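Local coordinates for sulfate permease family protein (Vibrio cholerae, PDB 4DGH), which probably transports anions across the membrane as a SulP-family protein, of which this chain is the STAS domain, at residues G88-S91 against R92-Q95; M62-T65 against G66-L70. One frame throughout, in Å; residues are numbered along the deposited sequence.

Contact 1: residues G88-S91 against R92-Q95; sequences GANS and RVSQ
Asn90 and Val93 meet at the N-cap of helix 91-99, where the loop leaving strand 83-87 of the STAS domain turns into the helix. Their side chains cross at about a right angle. With CG of Asn90 set between its backbone N and carbonyl carbon (chi1 65°), the amide folds back over the first turn, and Asn90 OD1 accepts from Val93 N at 2.8 Å. This capping bond is nearly straight at the hydrogen, 166°, although the donor is tilted from the amide plane. Asn90 OD1 also lies 3.4 Å from Val93 CG2, while on the other branch Val93 CG1 packs on Ala89 CB at 4.0 Å. Asn90 therefore meets one branch of the valine and Ala89 the other. Pro60 O, in a neighbouring loop, accepts a hydrogen bond from Arg92 NE and a weak one from Asn90 ND2, so both residues turn to the same carbonyl. Ser94 closes the turn by gripping Asn90 O twice. Ser94 N meets Asn90 O nearly head-on at 2.8 Å, whereas Ser94 OG donates to Asn90 O over 2.9 Å from above the carbonyl plane.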
ATOM      1  N   GLY A  88      13.268  -3.507 -18.640  1.00 19.16           N
ATOM      2  CA  GLY A  88      12.048  -4.277 -18.630  1.00 21.09           C
ATOM      3  C   GLY A  88      10.794  -3.594 -19.174  1.00 20.55           C
ATOM      4  O   GLY A  88       9.711  -4.158 -19.038  1.00 20.81           O
ATOM      5  N   ALA A  89      10.905  -2.404 -19.792  1.00 20.16           N
ATOM      6  CA  ALA A  89       9.671  -1.749 -20.332  1.00 20.90           C
ATOM      7  C   ALA A  89       9.034  -2.685 -21.366  1.00 22.06           C
ATOM      8  O   ALA A  89       9.761  -3.194 -22.214  1.00 23.29           O
ATOM      9  CB  ALA A  89       9.959  -0.391 -20.985  1.00 19.97           C
ATOM     10  N   ASN A  90       7.730  -2.931 -21.323  1.00 21.98           N
ATOM     11  CA  ASN A  90       7.129  -3.712 -22.431  1.00 24.38           C
ATOM     12  C   ASN A  90       7.190  -2.957 -23.756  1.00 24.65           C
ATOM     13  O   ASN A  90       7.653  -1.843 -23.783  1.00 23.02           O
ATOM     14  CB  ASN A  90       5.739  -4.181 -22.144  1.00 25.17           C
ATOM     15  CG  ASN A  90       4.736  -3.037 -22.002  1.00 26.13           C
ATOM     16  OD1 ASN A  90       4.712  -2.078 -22.783  1.00 25.50           O
ATOM     17  ND2 ASN A  90       3.808  -3.234 -21.077  1.00 26.01           N
ATOM     18  N   SER A  91       6.694  -3.563 -24.840  1.00 28.27           N
ATOM     19  CA  SER A  91       6.824  -2.930 -26.162  1.00 30.90           C
ATOM     20  C   SER A  91       6.117  -1.595 -26.244  1.00 30.41           C
ATOM     21  O   SER A  91       6.618  -0.695 -26.873  1.00 31.09           O
ATOM     22  CB  SER A  91       6.393  -3.871 -27.324  1.00 37.84           C
ATOM     23  OG  SER A  91       4.988  -4.179 -27.265  1.00 39.18           O
ATOM     24  N   ARG A  92       4.964  -1.433 -25.623  1.00 28.21           N
ATOM     25  CA  ARG A  92       4.331  -0.166 -25.697  1.00 28.71           C
ATOM     26  C   ARG A  92       4.887   0.904 -24.771  1.00 26.28           C
ATOM     27  O   ARG A  92       5.041   2.053 -25.148  1.00 26.49           O
ATOM     28  CB  ARG A  92       2.807  -0.282 -25.632  1.00 33.20           C
ATOM     29  CG  ARG A  92       2.212  -0.281 -24.276  1.00 40.96           C
ATOM     30  CD  ARG A  92       0.685  -0.334 -24.442  1.00 47.51           C
ATOM     31  NE  ARG A  92       0.128  -0.961 -23.268  1.00 49.64           N
ATOM     32  CZ  ARG A  92      -0.977  -1.710 -23.243  1.00 58.78           C
ATOM     33  NH1 ARG A  92      -1.693  -1.939 -24.359  1.00 58.27           N
ATOM     34  NH2 ARG A  92      -1.381  -2.235 -22.081  1.00 58.74           N
ATOM     35  N   VAL A  93       5.123   0.564 -23.511  1.00 23.71           N
ATOM     36  CA  VAL A  93       5.786   1.518 -22.640  1.00 21.92           C
ATOM     37  C   VAL A  93       7.160   1.919 -23.229  1.00 20.84           C
ATOM     38  O   VAL A  93       7.555   3.081 -23.060  1.00 20.81           O
ATOM     39  CB  VAL A  93       5.972   0.910 -21.248  1.00 19.32           C
ATOM     40  CG1 VAL A  93       6.733   1.840 -20.311  1.00 19.52           C
ATOM     41  CG2 VAL A  93       4.550   0.622 -20.663  1.00 20.37           C
ATOM     42  N   SER A  94       7.863   0.971 -23.839  1.00 21.43           N
ATOM     43  CA  SER A  94       9.189   1.278 -24.497  1.00 23.44           C
ATOM     44  C   SER A  94       9.025   2.450 -25.521  1.00 23.99           C
ATOM     45  O   SER A  94       9.798   3.375 -25.517  1.00 23.68           O
ATOM     46  CB  SER A  94       9.746   0.055 -25.232  1.00 25.27           C
ATOM     47  OG  SER A  94      10.285  -0.868 -24.311  1.00 28.21           O
ATOM     48  N   GLN A  95       8.034   2.366 -26.385  1.00 24.96           N
ATOM     49  CA  GLN A  95       7.730   3.497 -27.349  1.00 27.55           C
ATOM     50  C   GLN A  95       7.372   4.769 -26.615  1.00 25.66           C
ATOM     51  O   GLN A  95       7.805   5.828 -27.028  1.00 23.81           O
ATOM     52  CB  GLN A  95       6.593   3.190 -28.355  1.00 29.17           C
ATOM     53  CG  GLN A  95       6.687   1.791 -28.979  1.00 36.30           C
ATOM     54  CD  GLN A  95       5.422   1.334 -29.761  1.00 42.99           C
ATOM     55  OE1 GLN A  95       4.820   0.270 -29.473  1.00 46.09           O
ATOM     56  NE2 GLN A  95       5.056   2.100 -30.770  1.00 37.08           N
TER

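Contact 2: residues M62-T65 against G66-L70; sequences MDIT and GIQTL
Asp63 caps helix 64-78, the helix of the beta-alpha-beta unit between strands 51-55 and 83-87 in this STAS domain, by turning its carboxylate back onto Gly66 and Thr65. A chi1 of 57° swings the carboxylate over the helix start, where Asp63 OD1 accepts from Gly66 N at 3.2 Å. The same oxygen takes a weak bond from Thr65 N and another from Thr65 OG1, modelled so short that its length is doubtful. OD2 faces the second subunit, accepting from Val23 N of that chain, so the cap also serves the subunit interface. The tightly packed part lies at Met62, a selenomethionine that crosses Ile67 and Leu70 at about right angles. Met62 SE rests 3.9 Å from Ile67 CD1 and 4.1 Å from Leu70 CD2; the position of its methyl is uncertain. Ile102 of helix 102-106 covers both Ile67 and Leu70. The looser point is Gln68, partly exposed, which runs alongside buried Ile64, pointing the same way; both touch Glu47 of the second subunit. Thr69, though partly exposed, packs against helix 32-44 and holds the next turn through two bonds to one carbonyl: Thr69 N, at 3.1 Å, and Thr69 OG1, at 2.8 Å, reach Thr65 O from opposite faces of the carbonyl plane.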
HETATM    1  N   MSE A  62       1.563   3.663 -19.385  1.00 25.67           N
HETATM    2  CA  MSE A  62       1.863   4.897 -18.654  1.00 26.10           C
HETATM    3  C   MSE A  62       1.147   6.004 -19.378  1.00 28.23           C
HETATM    4  O   MSE A  62       1.125   6.038 -20.624  1.00 30.43           O
HETATM    5  CB  MSE A  62       3.299   5.324 -18.726  1.00 29.69           C
HETATM    6  CG  MSE A  62       4.137   4.291 -18.024  1.00 34.03           C
HETATM    7 SE   MSE A  62       5.847   5.192 -17.633  0.84 40.21          SE
HETATM    8  CE  MSE A  62       5.309   6.373 -16.233  1.00 36.15           C
ATOM      9  N   ASP A  63       0.453   6.850 -18.629  1.00 24.52           N
ATOM     10  CA  ASP A  63      -0.136   8.028 -19.221  1.00 24.48           C
ATOM     11  C   ASP A  63       0.741   9.217 -18.863  1.00 24.75           C
ATOM     12  O   ASP A  63       1.781   9.062 -18.167  1.00 22.31           O
ATOM     13  CB  ASP A  63      -1.658   8.170 -18.784  1.00 25.40           C
ATOM     14  CG  ASP A  63      -1.864   8.219 -17.281  0.75 25.62           C
ATOM     15  OD1 ASP A  63      -1.013   8.811 -16.579  0.75 24.54           O
ATOM     16  OD2 ASP A  63      -2.896   7.649 -16.766  0.75 26.22           O
ATOM     17  N   ILE A  64       0.296  10.409 -19.301  1.00 26.04           N
ATOM     18  CA  ILE A  64       0.992  11.647 -18.995  1.00 25.67           C
ATOM     19  C   ILE A  64       1.266  11.798 -17.498  1.00 23.81           C
ATOM     20  O   ILE A  64       2.277  12.424 -17.107  1.00 24.33           O
ATOM     21  CB  ILE A  64       0.260  12.895 -19.588  1.00 26.48           C
ATOM     22  CG1 ILE A  64       1.273  14.030 -19.886  1.00 31.33           C
ATOM     23  CG2 ILE A  64      -1.073  13.192 -18.841  1.00 29.00           C
ATOM     24  CD1 ILE A  64       0.673  15.143 -20.773  1.00 35.65           C
ATOM     25  N   THR A  65       0.382  11.302 -16.654  1.00 22.72           N
ATOM     26  CA  THR A  65       0.575  11.472 -15.236  1.00 23.45           C
ATOM     27  C   THR A  65       1.737  10.593 -14.731  1.00 23.95           C
ATOM     28  O   THR A  65       2.554  11.044 -13.889  1.00 25.20           O
ATOM     29  CB  THR A  65      -0.721  11.270 -14.347  1.00 25.10           C
ATOM     30  OG1 THR A  65      -1.089   9.914 -14.391  1.00 29.88           O
ATOM     31  CG2 THR A  65      -1.934  12.040 -14.888  1.00 26.63           C
ATOM     32  N   GLY A  66       1.841   9.353 -15.213  1.00 21.73           N
ATOM     33  CA  GLY A  66       2.934   8.509 -14.732  1.00 21.39           C
ATOM     34  C   GLY A  66       4.224   8.972 -15.427  1.00 21.15           C
ATOM     35  O   GLY A  66       5.289   8.866 -14.877  1.00 20.66           O
ATOM     36  N   ILE A  67       4.148   9.446 -16.660  1.00 22.09           N
ATOM     37  CA  ILE A  67       5.365   9.976 -17.319  1.00 22.28           C
ATOM     38  C   ILE A  67       5.969  11.127 -16.549  1.00 21.86           C
ATOM     39  O   ILE A  67       7.179  11.164 -16.317  1.00 22.05           O
ATOM     40  CB  ILE A  67       5.063  10.425 -18.764  1.00 23.78           C
ATOM     41  CG1 ILE A  67       4.930   9.115 -19.561  1.00 27.55           C
ATOM     42  CG2 ILE A  67       6.199  11.340 -19.290  1.00 27.27           C
ATOM     43  CD1 ILE A  67       6.258   8.388 -19.896  1.00 28.96           C
ATOM     44  N   GLN A  68       5.131  12.061 -16.117  1.00 22.07           N
ATOM     45  CA  GLN A  68       5.662  13.221 -15.409  1.00 24.12           C
ATOM     46  C   GLN A  68       6.153  12.825 -14.009  1.00 23.42           C
ATOM     47  O   GLN A  68       7.125  13.376 -13.514  1.00 23.70           O
ATOM     48  CB  GLN A  68       4.615  14.321 -15.321  1.00 25.02           C
ATOM     49  CG  GLN A  68       4.435  15.004 -16.676  1.00 28.62           C
ATOM     50  CD  GLN A  68       3.201  15.892 -16.709  1.00 30.42           C
ATOM     51  OE1 GLN A  68       2.077  15.385 -16.883  1.00 31.89           O
ATOM     52  NE2 GLN A  68       3.383  17.214 -16.584  1.00 27.89           N
ATOM     53  N   THR A  69       5.510  11.841 -13.401  1.00 23.12           N
ATOM     54  CA  THR A  69       6.003  11.296 -12.127  1.00 22.26           C
ATOM     55  C   THR A  69       7.353  10.634 -12.284  1.00 22.68           C
ATOM     56  O   THR A  69       8.259  10.838 -11.453  1.00 22.72           O
ATOM     57  CB  THR A  69       4.926  10.350 -11.559  1.00 23.87           C
ATOM     58  OG1 THR A  69       3.748  11.124 -11.394  1.00 26.20           O
ATOM     59  CG2 THR A  69       5.281   9.806 -10.178  1.00 24.76           C
ATOM     60  N   LEU A  70       7.492   9.781 -13.313  1.00 22.22           N
ATOM     61  CA  LEU A  70       8.756   9.088 -13.550  1.00 20.82           C
ATOM     62  C   LEU A  70       9.858  10.111 -13.870  1.00 22.13           C
ATOM     63  O   LEU A  70      11.008   9.959 -13.434  1.00 19.92           O
ATOM     64  CB  LEU A  70       8.627   8.061 -14.678  1.00 19.46           C
ATOM     65  CG  LEU A  70       9.842   7.330 -15.150  1.00 20.86           C
ATOM     66  CD1 LEU A  70      10.454   6.504 -14.007  1.00 22.18           C
ATOM     67  CD2 LEU A  70       9.546   6.327 -16.242  1.00 20.44           C
TER

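In the fold
Contacts 1 and 2 show one solution used twice in a fold: an acidic or amide side chain caps the first turn of a helix in each case. Contact 2 comes first along the chain, and strand 83-87 separates the two helices. Their centres are 14 Å apart, yet they touch where Val93 CG1 packs on Met62 CG at 4.2 Å. Lys96, one residue beyond contact 1 on its helix, also hydrogen-bonds to Met62 O. The bound potassium ion, at a site of Leu26, Arg55 and Trp58, is about 9 Å from the side chains of both Ala89 and Met62. Both contacts also reach the second subunit, contact 2 from the more buried position.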